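Local structure of MSHA biogenesis protein MshE (Vibrio cholerae, 5HTL) at residues F48-E51 with T52-L55; I19-E22 with A23-E26; P109-L112 with F113-E116; L82-V85 with H86-L90. The protein binds the second messenger cyclic di-GMP with high affinity through its MshEN domain and probably takes part in building MSHA pili. All blocks are in the same frame, centred on the assembly; numbering follows the deposited sequence.

Contact 1: F48-E51 with T52-L55; sequences FLSE and TQLL. With C2E (9,9'-[(2R,3R,3aS,5S,7aR,9R,10R,10aS,12S,14aR)-3,5,10,12-tetrahydroxy-5,12-dioxidooctahydro-2H,7H-difuro[3,2-d:3',2'-j][1,3,7,9,2,8]tetraoxadiphosphacyclododecine-2,9-diyl]bis(2-amino-1,9-dihydro-6H-purin-6-one)), chain C.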
loop_
_atom_site.group_PDB
_atom_site.type_symbol
_atom_site.label_atom_id
_atom_site.label_comp_id
_atom_site.label_asym_id
_atom_site.label_seq_id
_atom_site.Cartn_x
_atom_site.Cartn_y
_atom_site.Cartn_z
ATOM N N PHE A 48 -6.507 -22.024 -14.775
ATOM C CA PHE A 48 -7.527 -21.754 -13.761
ATOM C C PHE A 48 -7.695 -20.264 -13.481
ATOM O O PHE A 48 -8.668 -19.832 -12.848
ATOM C CB PHE A 48 -7.145 -22.449 -12.462
ATOM C CG PHE A 48 -6.994 -23.943 -12.579
ATOM C CD1 PHE A 48 -7.722 -24.680 -13.511
ATOM C CD2 PHE A 48 -6.124 -24.616 -11.732
ATOM C CE1 PHE A 48 -7.572 -26.058 -13.593
ATOM C CE2 PHE A 48 -5.972 -25.992 -11.805
ATOM C CZ PHE A 48 -6.693 -26.715 -12.731
ATOM N N LEU A 49 -6.726 -19.481 -13.943
ATOM C CA LEU A 49 -6.631 -18.067 -13.626
ATOM C C LEU A 49 -6.042 -17.372 -14.854
ATOM O O LEU A 49 -5.281 -17.980 -15.603
ATOM C CB LEU A 49 -5.689 -17.888 -12.429
ATOM C CG LEU A 49 -5.548 -16.512 -11.778
ATOM C CD1 LEU A 49 -6.802 -16.119 -11.023
ATOM C CD2 LEU A 49 -4.345 -16.464 -10.851
ATOM N N SER A 50 -6.422 -16.113 -15.069
ATOM C CA SER A 50 -5.836 -15.301 -16.138
ATOM C C SER A 50 -4.840 -14.273 -15.590
ATOM O O SER A 50 -4.799 -14.003 -14.382
ATOM C CB SER A 50 -6.923 -14.556 -16.899
ATOM O OG SER A 50 -7.450 -13.512 -16.105
ATOM N N GLU A 51 -4.049 -13.685 -16.484
ATOM C CA GLU A 51 -3.113 -12.633 -16.093
ATOM C C GLU A 51 -3.814 -11.427 -15.479
ATOM O O GLU A 51 -3.334 -10.864 -14.498
ATOM C CB GLU A 51 -2.258 -12.203 -17.284
ATOM C CG GLU A 51 -1.329 -13.293 -17.798
ATOM C CD GLU A 51 -0.095 -13.519 -16.926
ATOM O OE1 GLU A 51 0.734 -14.373 -17.301
ATOM O OE2 GLU A 51 0.059 -12.850 -15.881
ATOM N N THR A 52 -4.950 -11.044 -16.045
ATOM C CA THR A 52 -5.703 -9.901 -15.559
ATOM C C THR A 52 -6.250 -10.185 -14.164
ATOM O O THR A 52 -6.181 -9.339 -13.270
ATOM C CB THR A 52 -6.864 -9.558 -16.507
ATOM O OG1 THR A 52 -6.339 -9.267 -17.813
ATOM C CG2 THR A 52 -7.655 -8.356 -15.988
ATOM N N GLN A 53 -6.795 -11.383 -13.981
ATOM C CA GLN A 53 -7.285 -11.789 -12.667
ATOM C C GLN A 53 -6.183 -11.778 -11.625
ATOM O O GLN A 53 -6.388 -11.289 -10.512
ATOM C CB GLN A 53 -7.891 -13.187 -12.724
ATOM C CG GLN A 53 -9.234 -13.271 -13.403
ATOM C CD GLN A 53 -9.700 -14.700 -13.522
ATOM O OE1 GLN A 53 -8.925 -15.587 -13.892
ATOM N NE2 GLN A 53 -10.963 -14.939 -13.207
ATOM N N LEU A 54 -5.025 -12.325 -11.970
ATOM C CA LEU A 54 -3.888 -12.297 -11.055
ATOM C C LEU A 54 -3.500 -10.868 -10.658
ATOM O O LEU A 54 -3.288 -10.588 -9.475
ATOM C CB LEU A 54 -2.691 -13.046 -11.639
ATOM C CG LEU A 54 -1.414 -13.033 -10.783
ATOM C CD1 LEU A 54 -1.706 -13.620 -9.394
ATOM C CD2 LEU A 54 -0.275 -13.769 -11.486
ATOM N N LEU A 55 -3.417 -9.981 -11.647
ATOM C CA LEU A 55 -3.127 -8.568 -11.424
ATOM C C LEU A 55 -4.103 -7.954 -10.415
ATOM O O LEU A 55 -3.697 -7.331 -9.417
ATOM C CB LEU A 55 -3.228 -7.833 -12.765
ATOM C CG LEU A 55 -3.018 -6.320 -12.833
ATOM C CD1 LEU A 55 -1.551 -5.985 -12.893
ATOM C CD2 LEU A 55 -3.717 -5.765 -14.046
HETATM P P1 C2E C . 1.358 -15.390 -0.076
HETATM O O2P C2E C . 0.046 -15.287 -0.816
HETATM O O1P C2E C . 1.255 -14.912 1.357
HETATM O "O5'" C2E C . 1.830 -16.897 -0.134
HETATM C "C5'" C2E C . 3.065 -17.387 0.307
HETATM C "C4'" C2E C . 3.350 -18.761 -0.095
HETATM O "O4'" C2E C . 2.419 -19.643 0.454
HETATM C "C3'" C2E C . 3.252 -18.942 -1.585
HETATM O "O3'" C2E C . 4.522 -18.793 -2.173
HETATM C "C2'" C2E C . 2.677 -20.203 -1.745
HETATM O "O2'" C2E C . 3.703 -21.204 -1.914
HETATM C "C1'" C2E C . 1.873 -20.474 -0.528
HETATM N N9 C2E C . 0.507 -20.092 -0.708
HETATM C C8 C2E C . -0.178 -19.079 -1.233
HETATM N N7 C2E C . -1.472 -19.349 -1.020
HETATM C C5 C2E C . -1.582 -20.537 -0.354
HETATM C C6 C2E C . -2.697 -21.247 0.105
HETATM O O6 C2E C . -3.944 -20.778 -0.098
HETATM N N1 C2E C . -2.511 -22.411 0.740
HETATM C C2 C2E C . -1.274 -22.872 0.942
HETATM N N2 C2E C . -1.143 -24.121 1.625
HETATM N N3 C2E C . -0.166 -22.222 0.522
HETATM C C4 C2E C . -0.282 -21.046 -0.134
HETATM P P11 C2E C . 4.693 -18.089 -3.592
HETATM O O21 C2E C . 6.125 -18.242 -4.078
HETATM O O11 C2E C . 3.786 -18.796 -4.556
HETATM O O5A C2E C . 4.212 -16.605 -3.560
HETATM C C5A C2E C . 4.845 -15.630 -2.747
HETATM C C4A C2E C . 4.113 -14.406 -2.544
HETATM O O4A C2E C . 4.027 -13.656 -3.805
HETATM C C3A C2E C . 2.704 -14.630 -2.152
HETATM O O3A C2E C . 2.473 -14.504 -0.763
HETATM C C2A C2E C . 1.914 -13.638 -2.907
HETATM O O2A C2E C . 1.753 -12.444 -2.251
HETATM C C1A C2E C . 2.690 -13.376 -4.148
HETATM N N91 C2E C . 2.402 -14.180 -5.328
HETATM C C81 C2E C . 1.919 -15.436 -5.402
HETATM N N71 C2E C . 1.844 -15.814 -6.691
HETATM C C51 C2E C . 2.295 -14.791 -7.455
HETATM C C61 C2E C . 2.471 -14.571 -8.826
HETATM O O61 C2E C . 2.160 -15.535 -9.769
HETATM N N11 C2E C . 2.953 -13.402 -9.245
HETATM C C21 C2E C . 3.274 -12.444 -8.381
HETATM N N21 C2E C . 3.770 -11.245 -8.927
HETATM N N31 C2E C . 3.136 -12.601 -7.059
HETATM C C41 C2E C . 2.650 -13.768 -6.585
HETATM O O HOH W 1 -10.946 -18.064 -12.825
#

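Contact 2: I19-E22 with A23-E26; sequences IVSE and AQLE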
loop_
_atom_site.group_PDB
_atom_site.type_symbol
_atom_site.label_atom_id
_atom_site.label_comp_id
_atom_site.label_asym_id
_atom_site.label_seq_id
_atom_site.Cartn_x
_atom_site.Cartn_y
_atom_site.Cartn_z
ATOM N N ILE A 19 -12.817 -17.346 -7.460
ATOM C CA ILE A 19 -12.021 -17.236 -8.674
ATOM C C ILE A 19 -11.464 -18.594 -9.069
ATOM O O ILE A 19 -11.526 -18.990 -10.232
ATOM C CB ILE A 19 -10.869 -16.225 -8.493
ATOM C CG1 ILE A 19 -11.405 -14.900 -7.955
ATOM C CG2 ILE A 19 -10.141 -16.031 -9.797
ATOM C CD1 ILE A 19 -12.475 -14.264 -8.831
ATOM N N VAL A 20 -10.900 -19.299 -8.095
ATOM C CA VAL A 20 -10.424 -20.660 -8.329
ATOM C C VAL A 20 -11.056 -21.595 -7.304
ATOM O O VAL A 20 -11.494 -21.145 -6.244
ATOM C CB VAL A 20 -8.884 -20.762 -8.287
ATOM C CG1 VAL A 20 -8.245 -19.757 -9.261
ATOM C CG2 VAL A 20 -8.344 -20.624 -6.879
ATOM N N SER A 21 -11.104 -22.884 -7.613
ATOM C CA SER A 21 -11.747 -23.842 -6.710
ATOM C C SER A 21 -10.754 -24.458 -5.722
ATOM O O SER A 21 -9.536 -24.388 -5.913
ATOM C CB SER A 21 -12.450 -24.940 -7.507
ATOM O OG SER A 21 -11.513 -25.906 -7.953
ATOM N N GLU A 22 -11.266 -25.075 -4.665
ATOM C CA GLU A 22 -10.410 -25.717 -3.673
ATOM C C GLU A 22 -9.529 -26.803 -4.276
ATOM O O GLU A 22 -8.345 -26.871 -3.972
ATOM C CB GLU A 22 -11.244 -26.303 -2.525
ATOM C CG GLU A 22 -11.883 -25.270 -1.613
ATOM C CD GLU A 22 -12.321 -25.866 -0.288
ATOM O OE1 GLU A 22 -13.535 -25.832 0.012
ATOM O OE2 GLU A 22 -11.447 -26.367 0.455
ATOM N N ALA A 23 -10.088 -27.651 -5.129
ATOM C CA ALA A 23 -9.299 -28.723 -5.723
ATOM C C ALA A 23 -8.212 -28.183 -6.651
ATOM O O ALA A 23 -7.119 -28.737 -6.725
ATOM C CB ALA A 23 -10.197 -29.723 -6.453
ATOM N N GLN A 24 -8.512 -27.097 -7.353
ATOM C CA GLN A 24 -7.562 -26.474 -8.260
ATOM C C GLN A 24 -6.414 -25.849 -7.485
ATOM O O GLN A 24 -5.249 -25.921 -7.900
ATOM C CB GLN A 24 -8.270 -25.398 -9.072
ATOM C CG GLN A 24 -9.222 -25.931 -10.117
ATOM C CD GLN A 24 -10.147 -24.847 -10.649
ATOM O OE1 GLN A 24 -10.091 -23.695 -10.211
ATOM N NE2 GLN A 24 -10.999 -25.211 -11.590
ATOM N N LEU A 25 -6.738 -25.257 -6.341
ATOM C CA LEU A 25 -5.702 -24.709 -5.474
ATOM C C LEU A 25 -4.758 -25.815 -5.013
ATOM O O LEU A 25 -3.540 -25.667 -5.094
ATOM C CB LEU A 25 -6.311 -24.009 -4.268
ATOM C CG LEU A 25 -5.318 -23.474 -3.235
ATOM C CD1 LEU A 25 -4.217 -22.577 -3.846
ATOM C CD2 LEU A 25 -6.052 -22.720 -2.141
ATOM N N GLU A 26 -5.319 -26.919 -4.535
ATOM C CA GLU A 26 -4.507 -28.046 -4.073
ATOM C C GLU A 26 -3.643 -28.580 -5.216
ATOM O O GLU A 26 -2.456 -28.859 -5.037
ATOM C CB GLU A 26 -5.414 -29.135 -3.488
ATOM C CG GLU A 26 -6.091 -28.714 -2.179
ATOM C CD GLU A 26 -7.301 -29.560 -1.801
ATOM O OE1 GLU A 26 -7.708 -30.434 -2.593
ATOM O OE2 GLU A 26 -7.855 -29.339 -0.699
HETATM O O HOH W 2 -7.814 -25.925 -1.274
#

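Contact 3: P109-L112 with F113-E116; sequences PADL and FAQE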
loop_
_atom_site.group_PDB
_atom_site.type_symbol
_atom_site.label_atom_id
_atom_site.label_comp_id
_atom_site.label_asym_id
_atom_site.label_seq_id
_atom_site.Cartn_x
_atom_site.Cartn_y
_atom_site.Cartn_z
ATOM N N PRO A 109 4.875 -5.806 -7.185
ATOM C CA PRO A 109 5.137 -5.187 -5.882
ATOM C C PRO A 109 5.328 -6.220 -4.760
ATOM O O PRO A 109 5.780 -5.850 -3.681
ATOM C CB PRO A 109 3.885 -4.324 -5.640
ATOM C CG PRO A 109 2.862 -4.844 -6.584
ATOM C CD PRO A 109 3.588 -5.391 -7.759
ATOM N N ALA A 110 5.018 -7.486 -5.029
ATOM C CA ALA A 110 5.278 -8.581 -4.088
ATOM C C ALA A 110 6.729 -9.067 -4.142
ATOM O O ALA A 110 7.136 -9.916 -3.347
ATOM C CB ALA A 110 4.326 -9.736 -4.351
ATOM N N ASP A 111 7.508 -8.525 -5.073
ATOM C CA ASP A 111 8.906 -8.924 -5.242
ATOM C C ASP A 111 9.778 -8.191 -4.228
ATOM O O ASP A 111 10.238 -7.066 -4.468
ATOM C CB ASP A 111 9.357 -8.623 -6.678
ATOM C CG ASP A 111 10.779 -9.106 -6.985
ATOM O OD1 ASP A 111 11.184 -9.054 -8.174
ATOM O OD2 ASP A 111 11.511 -9.523 -6.064
ATOM N N LEU A 112 10.013 -8.842 -3.094
ATOM C CA LEU A 112 10.739 -8.214 -1.998
ATOM C C LEU A 112 12.226 -8.074 -2.283
ATOM O O LEU A 112 12.881 -7.171 -1.768
ATOM C CB LEU A 112 10.509 -8.994 -0.704
ATOM C CG LEU A 112 9.051 -9.015 -0.238
ATOM C CD1 LEU A 112 8.915 -9.709 1.110
ATOM C CD2 LEU A 112 8.506 -7.596 -0.172
ATOM N N PHE A 113 12.757 -8.970 -3.104
ATOM C CA PHE A 113 14.134 -8.857 -3.564
ATOM C C PHE A 113 14.281 -7.555 -4.365
ATOM O O PHE A 113 15.202 -6.772 -4.129
ATOM C CB PHE A 113 14.490 -10.079 -4.415
ATOM C CG PHE A 113 15.961 -10.241 -4.665
ATOM C CD1 PHE A 113 16.813 -10.633 -3.644
ATOM C CD2 PHE A 113 16.486 -10.022 -5.925
ATOM C CE1 PHE A 113 18.164 -10.790 -3.872
ATOM C CE2 PHE A 113 17.845 -10.174 -6.160
ATOM C CZ PHE A 113 18.676 -10.565 -5.130
ATOM N N ALA A 114 13.349 -7.309 -5.286
ATOM C CA ALA A 114 13.347 -6.052 -6.045
ATOM C C ALA A 114 13.079 -4.836 -5.156
ATOM O O ALA A 114 13.663 -3.780 -5.351
ATOM C CB ALA A 114 12.347 -6.112 -7.207
ATOM N N GLN A 115 12.194 -4.980 -4.176
ATOM C CA GLN A 115 11.874 -3.887 -3.265
ATOM C C GLN A 115 13.096 -3.434 -2.487
ATOM O O GLN A 115 13.321 -2.234 -2.313
ATOM C CB GLN A 115 10.811 -4.348 -2.278
ATOM C CG GLN A 115 10.218 -3.263 -1.407
ATOM C CD GLN A 115 8.974 -3.738 -0.685
ATOM O OE1 GLN A 115 9.046 -4.236 0.438
ATOM N NE2 GLN A 115 7.827 -3.611 -1.338
ATOM N N GLU A 116 13.873 -4.400 -2.010
ATOM C CA GLU A 116 15.091 -4.099 -1.269
ATOM C C GLU A 116 16.044 -3.303 -2.149
ATOM O O GLU A 116 16.657 -2.333 -1.711
ATOM C CB GLU A 116 15.758 -5.389 -0.796
ATOM C CG GLU A 116 16.903 -5.172 0.195
ATOM C CD GLU A 116 16.418 -5.041 1.629
ATOM O OE1 GLU A 116 17.242 -5.200 2.553
ATOM O OE2 GLU A 116 15.213 -4.785 1.834
HETATM O O HOH W 3 11.199 -11.326 -4.029
#

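Contact 4: L82-V85 with H86-L90; sequences LPEV and HARRL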
loop_
_atom_site.group_PDB
_atom_site.type_symbol
_atom_site.label_atom_id
_atom_site.label_comp_id
_atom_site.label_asym_id
_atom_site.label_seq_id
_atom_site.Cartn_x
_atom_site.Cartn_y
_atom_site.Cartn_z
ATOM N N LEU A 82 15.003 7.476 -10.951
ATOM C CA LEU A 82 15.513 6.115 -11.025
ATOM C C LEU A 82 16.156 5.945 -12.394
ATOM O O LEU A 82 15.489 6.086 -13.416
ATOM C CB LEU A 82 14.357 5.130 -10.862
ATOM C CG LEU A 82 14.663 3.635 -10.814
ATOM C CD1 LEU A 82 15.522 3.328 -9.615
ATOM C CD2 LEU A 82 13.368 2.842 -10.751
ATOM N N PRO A 83 17.471 5.669 -12.435
ATOM C CA PRO A 83 18.103 5.515 -13.747
ATOM C C PRO A 83 17.471 4.373 -14.543
ATOM O O PRO A 83 17.011 3.388 -13.945
ATOM C CB PRO A 83 19.560 5.190 -13.399
ATOM C CG PRO A 83 19.753 5.762 -12.022
ATOM C CD PRO A 83 18.437 5.559 -11.332
ATOM N N GLU A 84 17.461 4.516 -15.866
ATOM C CA GLU A 84 16.808 3.561 -16.746
ATOM C C GLU A 84 17.259 2.122 -16.518
ATOM O O GLU A 84 16.436 1.208 -16.524
ATOM C CB GLU A 84 17.013 3.942 -18.210
ATOM C CG GLU A 84 16.220 3.061 -19.165
ATOM C CD GLU A 84 16.447 3.414 -20.613
ATOM O OE1 GLU A 84 17.051 4.479 -20.880
ATOM O OE2 GLU A 84 16.036 2.619 -21.485
ATOM N N VAL A 85 18.558 1.900 -16.328
ATOM C CA VAL A 85 19.020 0.527 -16.150
ATOM C C VAL A 85 18.408 -0.129 -14.913
ATOM O O VAL A 85 18.098 -1.322 -14.920
ATOM C CB VAL A 85 20.568 0.414 -16.115
ATOM C CG1 VAL A 85 21.173 0.774 -17.465
ATOM C CG2 VAL A 85 21.156 1.276 -15.015
ATOM N N HIS A 86 18.201 0.653 -13.863
ATOM C CA HIS A 86 17.597 0.119 -12.648
ATOM C C HIS A 86 16.088 -0.035 -12.766
ATOM O O HIS A 86 15.521 -1.021 -12.304
ATOM C CB HIS A 86 17.986 0.972 -11.450
ATOM C CG HIS A 86 19.458 0.952 -11.187
ATOM N ND1 HIS A 86 20.119 -0.192 -10.810
ATOM C CD2 HIS A 86 20.397 1.920 -11.306
ATOM C CE1 HIS A 86 21.411 0.076 -10.682
ATOM N NE2 HIS A 86 21.604 1.347 -10.975
ATOM N N ALA A 87 15.438 0.942 -13.393
ATOM C CA ALA A 87 14.006 0.854 -13.656
ATOM C C ALA A 87 13.681 -0.418 -14.441
ATOM O O ALA A 87 12.781 -1.171 -14.082
ATOM C CB ALA A 87 13.541 2.099 -14.411
ATOM N N ARG A 88 14.436 -0.682 -15.497
ATOM C CA ARG A 88 14.226 -1.877 -16.304
ATOM C C ARG A 88 14.524 -3.162 -15.535
ATOM O O ARG A 88 13.739 -4.102 -15.599
ATOM C CB ARG A 88 15.022 -1.799 -17.610
ATOM C CG ARG A 88 14.488 -0.707 -18.548
ATOM C CD ARG A 88 15.261 -0.689 -19.873
ATOM N NE ARG A 88 14.765 0.318 -20.813
ATOM C CZ ARG A 88 13.743 0.140 -21.652
ATOM N NH1 ARG A 88 13.056 -0.998 -21.663
ATOM N NH2 ARG A 88 13.385 1.112 -22.476
ATOM N N ARG A 89 15.620 -3.194 -14.782
ATOM C CA ARG A 89 15.965 -4.389 -13.995
ATOM C C ARG A 89 14.884 -4.740 -12.986
ATOM O O ARG A 89 14.526 -5.913 -12.825
ATOM C CB ARG A 89 17.290 -4.207 -13.244
ATOM C CG ARG A 89 17.677 -5.427 -12.380
ATOM C CD ARG A 89 17.329 -5.190 -10.915
ATOM N NE ARG A 89 17.377 -6.367 -10.041
ATOM C CZ ARG A 89 16.333 -7.142 -9.750
ATOM N NH1 ARG A 89 15.141 -6.899 -10.279
ATOM N NH2 ARG A 89 16.480 -8.173 -8.927
ATOM N N LEU A 90 14.360 -3.711 -12.317
ATOM C CA LEU A 90 13.448 -3.876 -11.195
ATOM C C LEU A 90 11.992 -3.869 -11.628
ATOM O O LEU A 90 11.095 -4.097 -10.803
ATOM C CB LEU A 90 13.684 -2.743 -10.190
ATOM C CG LEU A 90 15.070 -2.745 -9.547
ATOM C CD1 LEU A 90 15.310 -1.467 -8.757
ATOM C CD2 LEU A 90 15.189 -3.958 -8.642
#

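Contact 1: F48-E51 with T52-L55
Ser-50 turns OG between its own N and carbonyl carbon (chi1 72°), while Gln-53 sets CG beside its backbone N (chi1 -74°) and runs extended to CD. These two torsions fold the side chains back over each other's backbone. The N-H of Gln-53 reaches Ser-50 OG at 3.1 Å, in a nearly straight bond of 165°. In return, Ser-50 N donates a hydrogen bond to Gln-53 OE1 at 2.8 Å. That N-H lies in the carbonyl plane of the amide and meets a lone pair of OE1. The amide is thus held through its oxygen. Its nitrogen has a partner too: a water accepts from Gln-53 NE2. The same water lies 2.9 Å from Phe-48 O, to which it can donate, though it has other acceptors in reach. The helix then starts with Leu-54 N bonded to Ser-50 O and Leu-55 N bonded to Glu-51 O.

Leu-49 stands just before the N-cap. Its CD1 rests on Gln-53 CB at 3.6 Å, the two side chains crossing at a slant. Leu-49 CD2 meets Leu-54 CB at 3.9 Å, here at about a right angle. Ile-19 packs on both Leu-49 and Gln-53, and Leu-43 and Ile-44 of helix 39-45 continue the apolar layer. Leu-54 also faces the ligand: its CD2 is 3.5 Å from O61 of a cyclic di-GMP guanine. Helix 51-62 thus opens with a capping box, Ser-50 to Gln-53, and a hydrophobic staple, Leu-49 to Leu-54, and supplies Leu-54 to the cyclic di-GMP pocket.

Contact 2: I19-E22 with A23-E26
Val-20 and Ser-21 run in extended conformation, and from Glu-22 the chain turns helical, bringing Ser-21 and Gln-24 CA atoms to 5.2 Å. The first helical bonds follow: Leu-25 N to Ser-21 O, and Glu-26 N to Glu-22 O at 3.1 Å. Glu-22 O also accepts from a water at 2.9 Å, and this water has a weak, long bond to Glu-26 OE2.

The side chains exchange two bonds. Gln-24 N donates to Ser-21 OG at 3.3 Å. Ser-21 N donates to Gln-24 OE1 at 2.9 Å, almost straight at 173°. The donor stands 53° out of the amide's carbonyl plane, so it does not meet a lone pair. Gln-24 keeps CG beside its backbone N (chi1 -72°), which lays the amide across Ser-21, with CD 3.2 Å from OG. Val-20 CB lies 3.7 Å from Gln-24 OE1.

Phe-48 packs on Gln-24, and Val-15 of helix 10-16 touches Leu-25. Leu-25 belongs to the cyclic di-GMP pocket. Ser-21 and Gln-24 form a capping box, with Ser-21 as N-cap of helix 22-32.

Contact 3: P109-L112 with F113-E116
Asp-111 lays its carboxylate over the methyl group of Ala-114, with OD1 3.3 Å from Ala-114 CB. This is an N-cap: Asp-111 stands just before helix 112-121 and caps its first turn. CG is turned away from its own N (chi1 -176°), which swings the carboxylate round to the helix end. There Asp-111 OD2 accepts from Ala-114 N at 3.0 Å, with the N-H aimed almost directly at it (168°). The N-H comes from well above the carboxylate plane, 70° out of it. A water supplies a second link, donating to Asp-111 OD2 at 2.7 Å and accepting from Phe-113 N at 3.0 Å. OD2 therefore holds two N-H groups of the first turn, one directly and one through water. A negative group here probably also interacts favourably with the helix dipole.

The backbone continues the turn, as Gln-115 N bonds to Asp-111 O and Glu-116 N to Leu-112 O. Gln-115 also packs on Phe-113 of the second subunit, so this turn touches the second subunit of the assembly. Before the cap, Pro-109 packs on Leu-62 and Ile-131, while Ala-110 touches cyclic di-GMP. The loop thus leads from the ligand pocket into the helix. Leu-112 and Gln-115 run side by side and point the same way, and Leu-112 CD2 comes within 3.5 Å of Gln-115 OE1.

Contact 4: L82-V85 with H86-L90
Glu-84 and Arg-88 lie alongside each other, one helical turn apart, and form a salt bridge. Glu-84 sets CG anti to its backbone N (chi1 -174°), and its extended chain carries OE2 out to Arg-88. Arg-88 NE donates to Glu-84 OE2 at 2.7 Å, with an N-H angle of 159°. OE2 lies nearly in the guanidinium plane and uses its anti lone pair. The two planar groups are turned 45° from each other. A second, weak bond runs from Arg-88 NH2 to Glu-84 OE2 at 3.2 Å. NH2 is also paired with Asp-142.

Pro-83 is the N-cap of helix 84-90. Its carbonyl oxygen takes a good bond from Ala-87 N at 3.0 Å and a weak one from His-86 N. Arg-88 N and Arg-89 N are satisfied by Glu-84 O and Val-85 O. Leu-82 O accepts from the Tyr-145 hydroxyl.

Val-85 CG2 makes a CH-pi contact over one face of the His-86 ring, 4.1 Å from its centroid. Pro-83 CG sits at the ring's edge. Leu-82 CD2 packs on Ala-87 CB at 3.7 Å.

The two carboxylates probably stabilise the charge of Arg-88 and limit its guanidinium's rotation. Through Asp-142, Arg-88 ties helix 84-90 to helix 134-144.

Overall arrangement
From the N terminus, contact 2 ends the loop after helix 10-16 and starts helix 22-32. Contact 1 does the same between helices 39-45 and 51-62. These two touch, with Phe-48 O against Val-20 CG1, joining the two loops and the N-terminal helices. Contact 4 follows at the start of helix 84-90. Contact 3 comes last, leading from strand 101-106 into helix 112-121. It touches contact 4 where Phe-113 meets Arg-89 and Ala-114 meets Leu-90. All four follow in series, with none nested or crossed. Contacts 1 and 3 do not touch, but Leu-54 and Ala-110 both line the cyclic di-GMP pocket, as does Leu-25 of contact 2.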